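Local structure of protein arginine N-methyltransferase SFM1 (Saccharomyces cerevisiae, 5C74) at residues Leu91-Phe104 with Ala143-Ala156. The protein transfers a methyl group from S-adenosyl-L-methionine to an arginine of ribosomal protein S3, monomethylating it. Residues are numbered along the deposited sequence; the frame is centred on the assembly and turned at random.
Sequences LQPEDATKFDYFVF and AIRTTQLIIKDRIA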
ATOM      1  N   LEU A  91      18.001 -19.629  11.904  1.00 17.70           N
ATOM      2  CA  LEU A  91      18.956 -19.632  10.801  1.00 14.58           C
ATOM      3  C   LEU A  91      20.356 -19.430  11.359  1.00 14.86           C
ATOM      4  O   LEU A  91      20.567 -18.550  12.196  1.00 16.52           O
ATOM      5  CB  LEU A  91      18.616 -18.526   9.800  1.00 10.54           C
ATOM      6  CG  LEU A  91      19.319 -18.560   8.447  1.00 17.13           C
ATOM      7  CD1 LEU A  91      18.808 -19.738   7.625  1.00 18.76           C
ATOM      8  CD2 LEU A  91      19.082 -17.245   7.701  1.00 15.91           C
ATOM      9  N   GLN A  92      21.298 -20.268  10.931  1.00 14.61           N
ATOM     10  CA  GLN A  92      22.685 -20.192  11.414  1.00 15.73           C
ATOM     11  C   GLN A  92      23.633 -20.070  10.233  1.00 13.38           C
ATOM     12  O   GLN A  92      23.267 -20.422   9.115  1.00 14.96           O
ATOM     13  CB  GLN A  92      23.065 -21.440  12.229  1.00 21.27           C
ATOM     14  CG  GLN A  92      22.396 -21.568  13.573  1.00 29.31           C
ATOM     15  CD  GLN A  92      22.869 -22.815  14.295  1.00 45.69           C
ATOM     16  OE1 GLN A  92      22.366 -23.914  14.058  1.00 51.26           O
ATOM     17  NE2 GLN A  92      23.863 -22.654  15.155  1.00 50.01           N
ATOM     18  N   PRO A  93      24.880 -19.625  10.480  1.00 16.81           N
ATOM     19  CA  PRO A  93      25.837 -19.552   9.371  1.00 16.68           C
ATOM     20  C   PRO A  93      26.037 -20.879   8.629  1.00 22.32           C
ATOM     21  O   PRO A  93      26.251 -20.864   7.411  1.00 20.07           O
ATOM     22  CB  PRO A  93      27.135 -19.115  10.065  1.00 17.89           C
ATOM     23  CG  PRO A  93      26.659 -18.311  11.224  1.00 16.82           C
ATOM     24  CD  PRO A  93      25.441 -19.055  11.719  1.00 16.95           C
ATOM     25  N   GLU A  94      25.942 -22.006   9.330  1.00 17.46           N
ATOM     26  CA  GLU A  94      26.113 -23.306   8.672  1.00 24.86           C
ATOM     27  C   GLU A  94      25.010 -23.612   7.663  1.00 21.53           C
ATOM     28  O   GLU A  94      25.185 -24.470   6.799  1.00 24.68           O
ATOM     29  CB  GLU A  94      26.169 -24.447   9.694  1.00 29.42           C
ATOM     30  CG  GLU A  94      27.061 -24.177  10.887  1.00 44.46           C
ATOM     31  CD  GLU A  94      26.312 -23.441  11.973  1.00 49.15           C
ATOM     32  OE1 GLU A  94      25.386 -24.043  12.561  1.00 62.09           O
ATOM     33  OE2 GLU A  94      26.628 -22.258  12.213  1.00 33.49           O
ATOM     34  N   ASP A  95      23.875 -22.921   7.766  1.00 17.24           N
ATOM     35  CA  ASP A  95      22.780 -23.098   6.802  1.00 17.10           C
ATOM     36  C   ASP A  95      23.085 -22.513   5.427  1.00 18.41           C
ATOM     37  O   ASP A  95      22.348 -22.740   4.469  1.00 17.70           O
ATOM     38  CB  ASP A  95      21.487 -22.452   7.318  1.00 18.77           C
ATOM     39  CG  ASP A  95      20.901 -23.182   8.506  1.00 18.46           C
ATOM     40  OD1 ASP A  95      21.030 -24.421   8.576  1.00 19.78           O
ATOM     41  OD2 ASP A  95      20.279 -22.514   9.352  1.00 19.29           O
ATOM     42  N   ALA A  96      24.164 -21.750   5.325  1.00 20.27           N
ATOM     43  CA  ALA A  96      24.542 -21.158   4.039  1.00 16.77           C
ATOM     44  C   ALA A  96      24.748 -22.197   2.923  1.00 24.21           C
ATOM     45  O   ALA A  96      24.494 -21.904   1.756  1.00 22.72           O
ATOM     46  CB  ALA A  96      25.815 -20.312   4.206  1.00 17.84           C
ATOM     47  N   THR A  97      25.222 -23.397   3.265  1.00 17.17           N
ATOM     48  CA  THR A  97      25.371 -24.450   2.253  1.00 17.75           C
ATOM     49  C   THR A  97      24.066 -25.167   1.908  1.00 19.55           C
ATOM     50  O   THR A  97      24.032 -25.973   0.983  1.00 22.45           O
ATOM     51  CB  THR A  97      26.367 -25.529   2.714  1.00 24.49           C
ATOM     52  OG1 THR A  97      25.858 -26.148   3.903  1.00 23.25           O
ATOM     53  CG2 THR A  97      27.730 -24.898   3.019  1.00 30.84           C
ATOM     54  N   LYS A  98      23.011 -24.896   2.672  1.00 17.57           N
ATOM     55  CA  LYS A  98      21.781 -25.679   2.592  1.00 18.89           C
ATOM     56  C   LYS A  98      20.714 -25.036   1.725  1.00 16.92           C
ATOM     57  O   LYS A  98      19.885 -25.733   1.134  1.00 17.06           O
ATOM     58  CB  LYS A  98      21.183 -25.894   3.993  1.00 21.31           C
ATOM     59  CG  LYS A  98      22.004 -26.788   4.933  1.00 33.12           C
ATOM     60  CD  LYS A  98      21.203 -27.093   6.205  1.00 37.59           C
ATOM     61  CE  LYS A  98      21.931 -28.064   7.132  1.00 47.74           C
ATOM     62  NZ  LYS A  98      23.016 -27.406   7.905  1.00 46.47           N
ATOM     63  N   PHE A  99      20.711 -23.706   1.698  1.00 16.10           N
ATOM     64  CA  PHE A  99      19.602 -22.934   1.128  1.00 15.75           C
ATOM     65  C   PHE A  99      20.048 -22.000   0.011  1.00 16.74           C
ATOM     66  O   PHE A  99      21.088 -21.349   0.126  1.00 20.73           O
ATOM     67  CB  PHE A  99      18.925 -22.100   2.220  1.00 13.33           C
ATOM     68  CG  PHE A  99      18.380 -22.912   3.367  1.00 19.69           C
ATOM     69  CD1 PHE A  99      17.555 -24.003   3.140  1.00 21.83           C
ATOM     70  CD2 PHE A  99      18.698 -22.576   4.676  1.00 19.09           C
ATOM     71  CE1 PHE A  99      17.049 -24.750   4.199  1.00 22.58           C
ATOM     72  CE2 PHE A  99      18.200 -23.312   5.738  1.00 21.36           C
ATOM     73  CZ  PHE A  99      17.378 -24.403   5.502  1.00 23.69           C
ATOM     74  N   ASP A 100      19.244 -21.913  -1.049  1.00 13.72           N
ATOM     75  CA  ASP A 100      19.498 -20.988  -2.153  1.00 17.70           C
ATOM     76  C   ASP A 100      18.516 -19.817  -2.132  1.00 19.24           C
ATOM     77  O   ASP A 100      18.836 -18.728  -2.610  1.00 16.87           O
ATOM     78  CB  ASP A 100      19.394 -21.716  -3.488  1.00 20.74           C
ATOM     79  CG  ASP A 100      20.297 -22.927  -3.548  1.00 23.07           C
ATOM     80  OD1 ASP A 100      21.465 -22.791  -3.153  1.00 20.93           O
ATOM     81  OD2 ASP A 100      19.835 -24.007  -3.959  1.00 20.65           O
ATOM     82  N   TYR A 101      17.330 -20.064  -1.565  1.00 16.53           N
ATOM     83  CA  TYR A 101      16.251 -19.074  -1.483  1.00 11.85           C
ATOM     84  C   TYR A 101      15.717 -18.971  -0.070  1.00 16.96           C
ATOM     85  O   TYR A 101      15.702 -19.956   0.661  1.00 17.67           O
ATOM     86  CB  TYR A 101      15.095 -19.444  -2.418  1.00 12.84           C
ATOM     87  CG  TYR A 101      15.462 -19.301  -3.874  1.00 16.95           C
ATOM     88  CD1 TYR A 101      15.297 -18.088  -4.527  1.00 18.98           C
ATOM     89  CD2 TYR A 101      15.970 -20.377  -4.593  1.00 22.50           C
ATOM     90  CE1 TYR A 101      15.622 -17.945  -5.880  1.00 18.45           C
ATOM     91  CE2 TYR A 101      16.310 -20.246  -5.943  1.00 20.96           C
ATOM     92  CZ  TYR A 101      16.132 -19.026  -6.572  1.00 22.74           C
ATOM     93  OH  TYR A 101      16.460 -18.889  -7.895  1.00 23.69           O
ATOM     94  N   PHE A 102      15.256 -17.774   0.285  1.00 11.57           N
ATOM     95  CA  PHE A 102      14.670 -17.498   1.592  1.00 11.88           C
ATOM     96  C   PHE A 102      13.327 -16.844   1.313  1.00 12.62           C
ATOM     97  O   PHE A 102      13.263 -15.852   0.592  1.00 15.00           O
ATOM     98  CB  PHE A 102      15.570 -16.567   2.410  1.00 12.84           C
ATOM     99  CG  PHE A 102      15.134 -16.406   3.841  1.00 20.53           C
ATOM    100  CD1 PHE A 102      14.218 -15.426   4.198  1.00 23.86           C
ATOM    101  CD2 PHE A 102      15.647 -17.228   4.830  1.00 23.87           C
ATOM    102  CE1 PHE A 102      13.826 -15.269   5.518  1.00 20.84           C
ATOM    103  CE2 PHE A 102      15.252 -17.068   6.160  1.00 22.50           C
ATOM    104  CZ  PHE A 102      14.343 -16.093   6.494  1.00 20.64           C
ATOM    105  N   VAL A 103      12.263 -17.418   1.862  1.00 11.62           N
ATOM    106  CA  VAL A 103      10.901 -17.024   1.494  1.00 13.71           C
ATOM    107  C   VAL A 103      10.157 -16.336   2.641  1.00 15.46           C
ATOM    108  O   VAL A 103      10.162 -16.820   3.763  1.00 13.90           O
ATOM    109  CB  VAL A 103      10.093 -18.250   1.055  1.00 11.13           C
ATOM    110  CG1 VAL A 103       8.655 -17.866   0.749  1.00 14.11           C
ATOM    111  CG2 VAL A 103      10.759 -18.914  -0.161  1.00 14.72           C
ATOM    112  N   PHE A 104       9.540 -15.197   2.347  1.00 11.23           N
ATOM    113  CA  PHE A 104       8.633 -14.532   3.277  1.00 11.50           C
ATOM    114  C   PHE A 104       7.233 -14.869   2.844  1.00 15.47           C
ATOM    115  O   PHE A 104       6.790 -14.429   1.775  1.00 13.06           O
ATOM    116  CB  PHE A 104       8.835 -13.019   3.285  1.00 12.93           C
ATOM    117  CG  PHE A 104      10.152 -12.596   3.844  1.00 15.46           C
ATOM    118  CD1 PHE A 104      11.298 -12.644   3.058  1.00 15.02           C
ATOM    119  CD2 PHE A 104      10.252 -12.167   5.158  1.00 15.57           C
ATOM    120  CE1 PHE A 104      12.521 -12.265   3.573  1.00 14.65           C
ATOM    121  CE2 PHE A 104      11.468 -11.781   5.680  1.00 16.60           C
ATOM    122  CZ  PHE A 104      12.603 -11.829   4.890  1.00 14.60           C
ATOM    123  N   ALA A 143      14.841  -8.170   8.262  1.00 13.09           N
ATOM    124  CA  ALA A 143      14.968  -9.624   8.211  1.00 13.05           C
ATOM    125  C   ALA A 143      15.949 -10.021   7.117  1.00 14.99           C
ATOM    126  O   ALA A 143      16.760 -10.933   7.302  1.00 10.64           O
ATOM    127  CB  ALA A 143      13.617 -10.293   7.974  1.00 15.84           C
ATOM    128  N   ILE A 144      15.866  -9.337   5.982  1.00 10.10           N
ATOM    129  CA  ILE A 144      16.769  -9.613   4.878  1.00  9.69           C
ATOM    130  C   ILE A 144      18.186  -9.178   5.238  1.00 15.95           C
ATOM    131  O   ILE A 144      19.134  -9.910   4.969  1.00 12.64           O
ATOM    132  CB  ILE A 144      16.281  -8.946   3.579  1.00  9.37           C
ATOM    133  CG1 ILE A 144      15.011  -9.680   3.124  1.00 12.03           C
ATOM    134  CG2 ILE A 144      17.388  -8.991   2.490  1.00 14.63           C
ATOM    135  CD1 ILE A 144      14.415  -9.192   1.830  1.00 16.64           C
ATOM    136  N   ARG A 145      18.343  -8.025   5.890  1.00  9.48           N
ATOM    137  CA  ARG A 145      19.691  -7.630   6.316  1.00 11.90           C
ATOM    138  C   ARG A 145      20.264  -8.672   7.274  1.00 16.19           C
ATOM    139  O   ARG A 145      21.435  -9.046   7.188  1.00 12.60           O
ATOM    140  CB  ARG A 145      19.693  -6.253   6.993  1.00 12.25           C
ATOM    141  CG  ARG A 145      21.049  -5.856   7.547  1.00 17.24           C
ATOM    142  CD  ARG A 145      21.063  -4.393   7.967  1.00 21.71           C
ATOM    143  NE  ARG A 145      20.987  -3.543   6.797  1.00 23.82           N
ATOM    144  CZ  ARG A 145      22.053  -3.181   6.094  1.00 30.27           C
ATOM    145  NH1 ARG A 145      23.266  -3.575   6.474  1.00 30.96           N
ATOM    146  NH2 ARG A 145      21.908  -2.416   5.030  1.00 31.42           N
ATOM    147  N   THR A 146      19.429  -9.129   8.193  1.00 13.07           N
ATOM    148  CA  THR A 146      19.852 -10.105   9.178  1.00 11.50           C
ATOM    149  C   THR A 146      20.266 -11.396   8.500  1.00 15.29           C
ATOM    150  O   THR A 146      21.286 -11.987   8.849  1.00 11.84           O
ATOM    151  CB  THR A 146      18.742 -10.389  10.201  1.00 14.33           C
ATOM    152  OG1 THR A 146      18.449  -9.185  10.934  1.00 12.85           O
ATOM    153  CG2 THR A 146      19.186 -11.487  11.169  1.00 14.05           C
ATOM    154  N   THR A 147      19.487 -11.819   7.516  1.00 11.74           N
ATOM    155  CA  THR A 147      19.805 -13.053   6.810  1.00 14.08           C
ATOM    156  C   THR A 147      21.143 -12.937   6.069  1.00 15.78           C
ATOM    157  O   THR A 147      21.937 -13.892   6.029  1.00 12.31           O
ATOM    158  CB  THR A 147      18.670 -13.422   5.841  1.00 10.77           C
ATOM    159  OG1 THR A 147      17.489 -13.706   6.605  1.00 16.16           O
ATOM    160  CG2 THR A 147      19.070 -14.669   5.026  1.00 15.02           C
ATOM    161  N   GLN A 148      21.402 -11.767   5.491  1.00 11.99           N
ATOM    162  CA  GLN A 148      22.673 -11.523   4.815  1.00 12.07           C
ATOM    163  C   GLN A 148      23.845 -11.630   5.793  1.00 11.67           C
ATOM    164  O   GLN A 148      24.886 -12.214   5.484  1.00 12.26           O
ATOM    165  CB  GLN A 148      22.667 -10.145   4.141  1.00 13.64           C
ATOM    166  CG  GLN A 148      21.728 -10.059   2.959  1.00 13.05           C
ATOM    167  CD  GLN A 148      22.330 -10.686   1.719  1.00 17.76           C
ATOM    168  OE1 GLN A 148      21.993 -11.811   1.350  1.00 15.75           O
ATOM    169  NE2 GLN A 148      23.237  -9.966   1.079  1.00 17.09           N
ATOM    170  N   LEU A 149      23.685 -11.043   6.967  1.00 10.47           N
ATOM    171  CA  LEU A 149      24.738 -11.090   7.975  1.00 14.13           C
ATOM    172  C   LEU A 149      25.049 -12.536   8.360  1.00 15.58           C
ATOM    173  O   LEU A 149      26.213 -12.916   8.538  1.00 13.82           O
ATOM    174  CB  LEU A 149      24.319 -10.273   9.215  1.00 11.78           C
ATOM    175  CG  LEU A 149      24.237  -8.752   9.011  1.00 13.98           C
ATOM    176  CD1 LEU A 149      23.522  -8.052  10.189  1.00 10.96           C
ATOM    177  CD2 LEU A 149      25.647  -8.214   8.853  1.00 15.75           C
ATOM    178  N   ILE A 150      24.002 -13.350   8.470  1.00 14.63           N
ATOM    179  CA  ILE A 150      24.159 -14.735   8.922  1.00 11.67           C
ATOM    180  C   ILE A 150      24.727 -15.623   7.813  1.00 16.79           C
ATOM    181  O   ILE A 150      25.682 -16.370   8.030  1.00 13.43           O
ATOM    182  CB  ILE A 150      22.802 -15.305   9.417  1.00 16.08           C
ATOM    183  CG1 ILE A 150      22.363 -14.597  10.697  1.00 12.55           C
ATOM    184  CG2 ILE A 150      22.874 -16.797   9.678  1.00 13.18           C
ATOM    185  CD1 ILE A 150      20.918 -14.929  11.108  1.00 15.42           C
ATOM    186  N   ILE A 151      24.171 -15.496   6.611  1.00 12.93           N
ATOM    187  CA  ILE A 151      24.448 -16.418   5.523  1.00 12.87           C
ATOM    188  C   ILE A 151      25.645 -15.965   4.686  1.00 15.87           C
ATOM    189  O   ILE A 151      26.505 -16.772   4.312  1.00 16.48           O
ATOM    190  CB  ILE A 151      23.196 -16.585   4.629  1.00 14.05           C
ATOM    191  CG1 ILE A 151      22.062 -17.237   5.428  1.00 17.64           C
ATOM    192  CG2 ILE A 151      23.493 -17.445   3.415  1.00 22.76           C
ATOM    193  CD1 ILE A 151      22.340 -18.681   5.856  1.00 18.63           C
ATOM    194  N   LYS A 152      25.711 -14.670   4.401  1.00 12.87           N
ATOM    195  CA  LYS A 152      26.814 -14.151   3.598  1.00 12.56           C
ATOM    196  C   LYS A 152      28.043 -13.874   4.447  1.00 12.48           C
ATOM    197  O   LYS A 152      29.141 -14.324   4.109  1.00 15.57           O
ATOM    198  CB  LYS A 152      26.391 -12.886   2.847  1.00 15.29           C
ATOM    199  CG  LYS A 152      27.547 -12.162   2.158  1.00 17.43           C
ATOM    200  CD  LYS A 152      27.036 -10.982   1.338  1.00 20.45           C
ATOM    201  CE  LYS A 152      28.122  -9.920   1.178  1.00 20.96           C
ATOM    202  NZ  LYS A 152      28.213  -9.065   2.389  1.00 22.20           N
ATOM    203  N   ASP A 153      27.878 -13.146   5.550  1.00 13.51           N
ATOM    204  CA  ASP A 153      29.026 -12.759   6.364  1.00 15.70           C
ATOM    205  C   ASP A 153      29.370 -13.784   7.443  1.00 15.55           C
ATOM    206  O   ASP A 153      30.421 -13.676   8.071  1.00 15.41           O
ATOM    207  CB  ASP A 153      28.780 -11.403   7.031  1.00 16.70           C
ATOM    208  CG  ASP A 153      28.742 -10.260   6.025  1.00 20.38           C
ATOM    209  OD1 ASP A 153      29.173 -10.466   4.862  1.00 20.95           O
ATOM    210  OD2 ASP A 153      28.286  -9.160   6.399  1.00 17.95           O
ATOM    211  N   ARG A 154      28.470 -14.741   7.664  1.00 13.29           N
ATOM    212  CA  ARG A 154      28.683 -15.838   8.620  1.00 13.66           C
ATOM    213  C   ARG A 154      28.757 -15.325  10.048  1.00 20.31           C
ATOM    214  O   ARG A 154      29.515 -15.837  10.889  1.00 17.29           O
ATOM    215  CB  ARG A 154      29.947 -16.640   8.266  1.00 15.60           C
ATOM    216  CG  ARG A 154      29.911 -17.256   6.868  1.00 18.05           C
ATOM    217  CD  ARG A 154      28.648 -18.078   6.601  1.00 16.55           C
ATOM    218  NE  ARG A 154      28.597 -18.496   5.200  1.00 17.78           N
ATOM    219  CZ  ARG A 154      29.196 -19.578   4.708  1.00 19.81           C
ATOM    220  NH1 ARG A 154      29.899 -20.382   5.504  1.00 18.54           N
ATOM    221  NH2 ARG A 154      29.097 -19.850   3.412  1.00 17.32           N
ATOM    222  N   ILE A 155      27.943 -14.317  10.330  1.00 14.72           N
ATOM    223  CA  ILE A 155      27.826 -13.796  11.691  1.00 14.85           C
ATOM    224  C   ILE A 155      26.623 -14.449  12.349  1.00 16.54           C
ATOM    225  O   ILE A 155      25.498 -14.315  11.871  1.00 18.01           O
ATOM    226  CB  ILE A 155      27.683 -12.262  11.689  1.00 14.64           C
ATOM    227  CG1 ILE A 155      28.900 -11.634  10.988  1.00 20.65           C
ATOM    228  CG2 ILE A 155      27.505 -11.723  13.120  1.00 17.68           C
ATOM    229  CD1 ILE A 155      28.765 -10.136  10.732  1.00 23.41           C
ATOM    230  N   ALA A 156      26.851 -15.182  13.432  1.00 14.33           N
ATOM    231  CA  ALA A 156      25.756 -15.845  14.135  1.00 16.84           C
ATOM    232  C   ALA A 156      24.746 -14.830  14.687  1.00 17.97           C
ATOM    233  O   ALA A 156      25.121 -13.740  15.109  1.00 16.55           O
ATOM    234  CB  ALA A 156      26.306 -16.707  15.268  1.00 23.34           C
TER
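Ile151 shows how one branched side chain can serve two neighbours: its CG1 lies 3.7 Å from Leu91 CD2, while its CG2 meets the Ala96 methyl and its CD1 comes up to Ala96 N. Ile150 CG2 presses on the peptide between Gln92 and Pro93. Farther along, aliphatic groups meet the Phe104 ring, Ala143 CB in plane at its edge (3.5 Å from CE2) and Ile144 CG1 obliquely against CE1 (3.6 Å). Helix 140-151 packs along a face of the parallel sheet of a SPOUT methyltransferase, its 143-151 part nearly antiparallel (157°) to strand 101-104. With OG1 anti to the carbonyl carbon (chi1 -65°), Thr147 sets its hydroxyl over the centre of the Phe102 ring and turns CG2 to Leu91 CD2. Among the polar contacts, Thr147 OG1 donates to Ala143 O (3.0 Å), which Thr147 N reaches from the opposite face. Replacing this threonine by alanine removes OG1 and CG2, which would probably uncover that Phe102 face, cost Ala143 O its hydroxyl donor and leave a gap beside Leu91 CD2. Pro93 CA makes a CA-H...O contact of 3.5 Å with Ile150 O. Arg154, bent at chi2, gives NE to Ile151 O (2.9 Å) and lays one guanidinium face over the Ala96 methyl. Asp95 OD2 accepts Gln92 N from above the carboxylate plane and also pairs with Arg131.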